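Local coordinates for beta-mannosidase (Trichoderma harzianum, PDB 4CVU), which probably hydrolyses terminal beta-linked mannose residues from the non-reducing ends of oligosaccharides, as a fungal member of glycoside hydrolase family 2, at residues R735-N747 against I755-V769. Sequence-based numbering, arbitrary orientation.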
loop_
_atom_site.group_PDB
_atom_site.type_symbol
_atom_site.label_atom_id
_atom_site.label_comp_id
_atom_site.label_asym_id
_atom_site.label_seq_id
_atom_site.Cartn_x
_atom_site.Cartn_y
_atom_site.Cartn_z
ATOM N N ARG A 735 -20.526 -17.574 -21.749
ATOM C CA ARG A 735 -21.761 -17.634 -22.516
ATOM C C ARG A 735 -21.418 -17.995 -23.927
ATOM O O ARG A 735 -22.134 -18.789 -24.570
ATOM C CB ARG A 735 -22.526 -16.303 -22.526
ATOM C CG ARG A 735 -23.296 -15.992 -21.242
ATOM C CD ARG A 735 -24.302 -14.856 -21.506
ATOM N NE ARG A 735 -23.654 -13.577 -21.800
ATOM C CZ ARG A 735 -23.286 -12.683 -20.876
ATOM N NH1 ARG A 735 -23.516 -12.902 -19.571
ATOM N NH2 ARG A 735 -22.690 -11.558 -21.257
ATOM N N THR A 736 -20.322 -17.423 -24.412
ATOM C CA THR A 736 -19.956 -17.624 -25.805
ATOM C C THR A 736 -19.294 -19.006 -26.037
ATOM O O THR A 736 -19.139 -19.404 -27.178
ATOM C CB THR A 736 -19.050 -16.475 -26.328
ATOM O OG1 THR A 736 -19.478 -15.237 -25.774
ATOM C CG2 THR A 736 -19.102 -16.371 -27.854
ATOM N N TYR A 737 -18.891 -19.690 -24.967
ATOM C CA TYR A 737 -18.402 -21.063 -25.038
ATOM C C TYR A 737 -19.502 -22.113 -24.668
ATOM O O TYR A 737 -19.227 -23.290 -24.463
ATOM C CB TYR A 737 -17.156 -21.246 -24.146
ATOM C CG TYR A 737 -15.814 -20.737 -24.721
ATOM C CD1 TYR A 737 -15.616 -20.553 -26.081
ATOM C CD2 TYR A 737 -14.732 -20.529 -23.889
ATOM C CE1 TYR A 737 -14.376 -20.153 -26.590
ATOM C CE2 TYR A 737 -13.488 -20.134 -24.395
ATOM C CZ TYR A 737 -13.329 -19.927 -25.758
ATOM O OH TYR A 737 -12.114 -19.520 -26.269
ATOM N N GLU A 738 -20.749 -21.673 -24.552
ATOM C CA GLU A 738 -21.829 -22.618 -24.288
ATOM C C GLU A 738 -21.999 -23.568 -25.495
ATOM O O GLU A 738 -21.613 -23.248 -26.629
ATOM C CB GLU A 738 -23.142 -21.873 -23.989
ATOM C CG GLU A 738 -23.197 -21.258 -22.593
ATOM C CD GLU A 738 -24.592 -20.855 -22.187
ATOM O OE1 GLU A 738 -25.447 -21.741 -22.172
ATOM O OE2 GLU A 738 -24.861 -19.691 -21.925
ATOM N N HIS A 739 -22.561 -24.743 -25.226
ATOM C CA HIS A 739 -22.705 -25.786 -26.263
ATOM C C HIS A 739 -23.459 -25.306 -27.489
ATOM O O HIS A 739 -23.051 -25.571 -28.588
ATOM C CB HIS A 739 -23.348 -27.050 -25.691
ATOM C CG HIS A 739 -22.501 -27.739 -24.671
ATOM N ND1 HIS A 739 -21.303 -28.347 -24.980
ATOM C CD2 HIS A 739 -22.676 -27.904 -23.340
ATOM C CE1 HIS A 739 -20.776 -28.857 -23.877
ATOM N NE2 HIS A 739 -21.592 -28.612 -22.872
ATOM N N VAL A 740 -24.561 -24.582 -27.277
ATOM C CA VAL A 740 -25.413 -24.065 -28.345
ATOM C C VAL A 740 -25.624 -22.558 -28.103
ATOM O O VAL A 740 -26.122 -22.164 -27.052
ATOM C CB VAL A 740 -26.778 -24.802 -28.345
ATOM C CG1 VAL A 740 -27.600 -24.458 -29.569
ATOM C CG2 VAL A 740 -26.579 -26.310 -28.278
ATOM N N ILE A 741 -25.214 -21.735 -29.067
ATOM C CA ILE A 741 -25.279 -20.281 -28.958
ATOM C C ILE A 741 -25.931 -19.683 -30.194
ATOM O O ILE A 741 -25.856 -20.245 -31.285
ATOM C CB ILE A 741 -23.865 -19.651 -28.739
ATOM C CG1 ILE A 741 -22.927 -19.970 -29.923
ATOM C CG2 ILE A 741 -23.257 -20.167 -27.431
ATOM C CD1 ILE A 741 -21.643 -19.154 -29.933
ATOM N N ALA A 742 -26.603 -18.560 -29.985
ATOM C CA ALA A 742 -27.114 -17.684 -31.043
ATOM C C ALA A 742 -26.250 -16.442 -31.060
ATOM O O ALA A 742 -26.069 -15.798 -30.025
ATOM C CB ALA A 742 -28.565 -17.301 -30.763
ATOM N N SER A 743 -25.733 -16.092 -32.223
ATOM C CA SER A 743 -24.698 -15.088 -32.326
ATOM C C SER A 743 -25.097 -14.024 -33.340
ATOM O O SER A 743 -25.579 -14.369 -34.422
ATOM C CB SER A 743 -23.375 -15.741 -32.745
ATOM O OG SER A 743 -22.871 -16.641 -31.752
ATOM N N ALA A 744 -24.880 -12.748 -32.991
ATOM C CA ALA A 744 -25.246 -11.620 -33.853
ATOM C C ALA A 744 -24.025 -11.071 -34.547
ATOM O O ALA A 744 -23.091 -10.649 -33.892
ATOM C CB ALA A 744 -25.909 -10.512 -33.043
ATOM N N PHE A 745 -24.063 -11.059 -35.869
ATOM C CA PHE A 745 -22.971 -10.560 -36.707
ATOM C C PHE A 745 -23.425 -9.273 -37.372
ATOM O O PHE A 745 -24.403 -9.278 -38.141
ATOM C CB PHE A 745 -22.617 -11.576 -37.800
ATOM C CG PHE A 745 -21.896 -12.791 -37.293
ATOM C CD1 PHE A 745 -22.592 -13.865 -36.768
ATOM C CD2 PHE A 745 -20.524 -12.869 -37.361
ATOM C CE1 PHE A 745 -21.935 -14.997 -36.305
ATOM C CE2 PHE A 745 -19.848 -13.993 -36.901
ATOM C CZ PHE A 745 -20.551 -15.060 -36.374
ATOM N N TRP A 746 -22.726 -8.182 -37.097
ATOM C CA TRP A 746 -23.123 -6.884 -37.633
ATOM C C TRP A 746 -22.092 -6.375 -38.622
ATOM O O TRP A 746 -20.966 -6.051 -38.251
ATOM C CB TRP A 746 -23.312 -5.876 -36.501
ATOM C CG TRP A 746 -23.860 -4.517 -36.959
ATOM C CD1 TRP A 746 -24.689 -4.264 -38.033
ATOM C CD2 TRP A 746 -23.637 -3.257 -36.321
ATOM N NE1 TRP A 746 -24.973 -2.925 -38.103
ATOM C CE2 TRP A 746 -24.346 -2.282 -37.065
ATOM C CE3 TRP A 746 -22.898 -2.852 -35.194
ATOM C CZ2 TRP A 746 -24.333 -0.919 -36.717
ATOM C CZ3 TRP A 746 -22.885 -1.499 -34.848
ATOM C CH2 TRP A 746 -23.596 -0.549 -35.610
ATOM N N ASN A 747 -22.462 -6.350 -39.893
ATOM C CA ASN A 747 -21.663 -5.669 -40.881
ATOM C C ASN A 747 -22.109 -4.216 -40.849
ATOM O O ASN A 747 -23.168 -3.886 -41.349
ATOM C CB ASN A 747 -21.851 -6.302 -42.259
ATOM C CG ASN A 747 -20.908 -5.729 -43.290
ATOM O OD1 ASN A 747 -20.491 -4.572 -43.187
ATOM N ND2 ASN A 747 -20.551 -6.535 -44.289
ATOM N N ILE A 755 -27.958 -13.357 -37.821
ATOM C CA ILE A 755 -27.917 -14.178 -36.618
ATOM C C ILE A 755 -27.741 -15.640 -37.014
ATOM O O ILE A 755 -28.489 -16.182 -37.832
ATOM C CB ILE A 755 -29.158 -14.011 -35.736
ATOM C CG1 ILE A 755 -29.277 -12.540 -35.336
ATOM C CG2 ILE A 755 -29.011 -14.862 -34.480
ATOM C CD1 ILE A 755 -30.660 -12.115 -35.008
ATOM N N TRP A 756 -26.724 -16.261 -36.434
ATOM C CA TRP A 756 -26.407 -17.658 -36.679
ATOM C C TRP A 756 -26.495 -18.422 -35.389
ATOM O O TRP A 756 -26.172 -17.874 -34.320
ATOM C CB TRP A 756 -24.979 -17.777 -37.185
ATOM C CG TRP A 756 -24.730 -17.151 -38.508
ATOM C CD1 TRP A 756 -24.729 -15.837 -38.801
ATOM C CD2 TRP A 756 -24.395 -17.837 -39.708
ATOM N NE1 TRP A 756 -24.408 -15.647 -40.130
ATOM C CE2 TRP A 756 -24.189 -16.867 -40.703
ATOM C CE3 TRP A 756 -24.199 -19.185 -40.028
ATOM C CZ2 TRP A 756 -23.834 -17.198 -42.014
ATOM C CZ3 TRP A 756 -23.856 -19.517 -41.332
ATOM C CH2 TRP A 756 -23.681 -18.525 -42.314
ATOM N N VAL A 757 -26.917 -19.682 -35.488
ATOM C CA VAL A 757 -26.889 -20.601 -34.363
ATOM C C VAL A 757 -25.768 -21.637 -34.580
ATOM O O VAL A 757 -25.695 -22.293 -35.646
ATOM C CB VAL A 757 -28.232 -21.313 -34.165
ATOM C CG1 VAL A 757 -28.118 -22.415 -33.124
ATOM C CG2 VAL A 757 -29.329 -20.325 -33.766
ATOM N N THR A 758 -24.940 -21.822 -33.549
ATOM C CA THR A 758 -23.758 -22.683 -33.643
ATOM C C THR A 758 -23.743 -23.653 -32.483
ATOM O O THR A 758 -24.023 -23.260 -31.365
ATOM C CB THR A 758 -22.454 -21.838 -33.626
ATOM O OG1 THR A 758 -22.425 -20.955 -34.753
ATOM C CG2 THR A 758 -21.233 -22.729 -33.697
ATOM N N SER A 759 -23.422 -24.920 -32.753
ATOM C CA SER A 759 -23.496 -25.988 -31.738
ATOM C C SER A 759 -22.240 -26.827 -31.764
ATOM O O SER A 759 -21.786 -27.176 -32.842
ATOM C CB SER A 759 -24.713 -26.897 -32.003
ATOM O OG SER A 759 -24.655 -28.068 -31.223
ATOM N N ASP A 760 -21.686 -27.169 -30.598
ATOM C CA ASP A 760 -20.530 -28.065 -30.576
ATOM C C ASP A 760 -20.853 -29.543 -30.260
ATOM O O ASP A 760 -19.942 -30.368 -30.062
ATOM C CB ASP A 760 -19.445 -27.532 -29.644
ATOM C CG ASP A 760 -19.790 -27.675 -28.175
ATOM O OD1 ASP A 760 -20.917 -28.141 -27.818
ATOM O OD2 ASP A 760 -18.911 -27.297 -27.376
ATOM N N LEU A 761 -22.141 -29.847 -30.185
ATOM C CA LEU A 761 -22.593 -31.193 -29.860
ATOM C C LEU A 761 -22.291 -32.137 -31.020
ATOM O O LEU A 761 -22.122 -31.696 -32.170
ATOM C CB LEU A 761 -24.087 -31.192 -29.543
ATOM C CG LEU A 761 -24.509 -30.333 -28.353
ATOM C CD1 LEU A 761 -26.027 -30.187 -28.345
ATOM C CD2 LEU A 761 -24.005 -30.884 -27.026
ATOM N N TRP A 762 -22.214 -33.428 -30.714
ATOM C CA TRP A 762 -21.831 -34.443 -31.720
ATOM C C TRP A 762 -23.042 -35.080 -32.425
ATOM O O TRP A 762 -22.926 -36.126 -33.044
ATOM C CB TRP A 762 -20.940 -35.535 -31.107
ATOM C CG TRP A 762 -19.638 -35.026 -30.457
ATOM C CD1 TRP A 762 -19.138 -33.741 -30.484
ATOM C CD2 TRP A 762 -18.686 -35.805 -29.737
ATOM N NE1 TRP A 762 -17.958 -33.691 -29.818
ATOM C CE2 TRP A 762 -17.662 -34.935 -29.326
ATOM C CE3 TRP A 762 -18.606 -37.161 -29.375
ATOM C CZ2 TRP A 762 -16.564 -35.375 -28.568
ATOM C CZ3 TRP A 762 -17.524 -37.592 -28.626
ATOM C CH2 TRP A 762 -16.517 -36.702 -28.232
ATOM N N GLU A 763 -24.184 -34.435 -32.322
ATOM C CA GLU A 763 -25.411 -34.853 -33.011
ATOM C C GLU A 763 -26.228 -33.593 -33.343
ATOM O O GLU A 763 -26.098 -32.575 -32.657
ATOM C CB GLU A 763 -26.235 -35.782 -32.126
ATOM C CG GLU A 763 -26.800 -35.100 -30.890
ATOM C CD GLU A 763 -27.355 -36.064 -29.865
ATOM O OE1 GLU A 763 -26.815 -37.192 -29.723
ATOM O OE2 GLU A 763 -28.332 -35.677 -29.183
ATOM N N PRO A 764 -27.044 -33.650 -34.404
ATOM C CA PRO A 764 -27.960 -32.544 -34.670
ATOM C C PRO A 764 -28.842 -32.199 -33.467
ATOM O O PRO A 764 -29.141 -33.062 -32.651
ATOM C CB PRO A 764 -28.803 -33.046 -35.859
ATOM C CG PRO A 764 -28.396 -34.466 -36.106
ATOM C CD PRO A 764 -27.049 -34.639 -35.496
ATOM N N VAL A 765 -29.200 -30.921 -33.346
ATOM C CA VAL A 765 -30.212 -30.467 -32.392
ATOM C C VAL A 765 -31.156 -29.477 -33.049
ATOM O O VAL A 765 -30.799 -28.815 -34.021
ATOM C CB VAL A 765 -29.607 -29.800 -31.140
ATOM C CG1 VAL A 765 -28.752 -30.794 -30.397
ATOM C CG2 VAL A 765 -28.774 -28.572 -31.487
ATOM N N ALA A 766 -32.361 -29.397 -32.499
ATOM C CA ALA A 766 -33.365 -28.433 -32.913
ATOM C C ALA A 766 -33.713 -27.550 -31.724
ATOM O O ALA A 766 -33.509 -27.926 -30.576
ATOM C CB ALA A 766 -34.610 -29.156 -33.411
ATOM N N GLY A 767 -34.243 -26.375 -32.010
ATOM C CA GLY A 767 -34.674 -25.467 -30.955
ATOM C C GLY A 767 -35.263 -24.198 -31.513
ATOM O O GLY A 767 -35.669 -24.148 -32.671
ATOM N N GLU A 768 -35.295 -23.159 -30.690
ATOM C CA GLU A 768 -35.882 -21.885 -31.100
ATOM C C GLU A 768 -35.132 -20.743 -30.474
ATOM O O GLU A 768 -34.565 -20.885 -29.390
ATOM C CB GLU A 768 -37.358 -21.765 -30.669
ATOM C CG GLU A 768 -38.116 -23.061 -30.700
ATOM N N VAL A 769 -35.204 -19.599 -31.138
ATOM C CA VAL A 769 -34.649 -18.372 -30.616
ATOM C C VAL A 769 -35.722 -17.297 -30.622
ATOM O O VAL A 769 -36.322 -17.018 -31.656
ATOM C CB VAL A 769 -33.437 -17.920 -31.455
ATOM C CG1 VAL A 769 -32.894 -16.595 -30.958
ATOM C CG2 VAL A 769 -32.363 -18.989 -31.403
HETATM O O HOH W 1 -21.336 -18.286 -33.973
#
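His739 and Asp760 meet twice at one end of an antiparallel strand pair. The imidazole ND1 donates to Asp760 OD1 over 2.9 Å, within the ring plane and on the carboxylate's syn side, with ring and carboxylate 53° apart. The backbone N of Asp760 returns a bond to His739 O. In Asp760, CG sits between the backbone N and the carbonyl carbon (chi1 73°), which brings OD1 within reach of His739 ND1. The other oxygen, OD2, forms a salt bridge with Lys385, while His739 NE2 is hydrogen-bonded to Asp317, so both ring nitrogens face carboxylates, which probably favours a protonated imidazole. Were Asp760 an alanine, His739 ND1 would probably lose its acceptor and Lys385 this counter-charge. Beyond this end, Ile741 and Thr758 exchange both backbone bonds, as do Ser743 and Trp756, the shortest being Ser743 N to Trp756 O at 2.8 Å. These belong to the hairpin 740-747/752-759, whose second strand also pairs with 799-807; the chain then crosses to 765-774 in a facing sheet, a beta-sandwich consistent with the Ig-like domain. On the face toward strand 765-774, Ala742 CB meets Val769 CG2 at 4.2 Å, while Val740 CG2 touches Leu761 CD1 of the connecting turn at 3.9 Å. There Leu761 N donates to Ser759 OG at 3.2 Å, an ST turn. On the face of Ser743 and Thr758, one water joins their OG and OG1, the latter also hydrogen-bonded to Thr800. Phe745 CD1 lies 3.5 Å from Trp756 CD1, the phenyl ring at 72° to the five-membered indole ring, whose NE1 is hydrogen-bonded to Glu754.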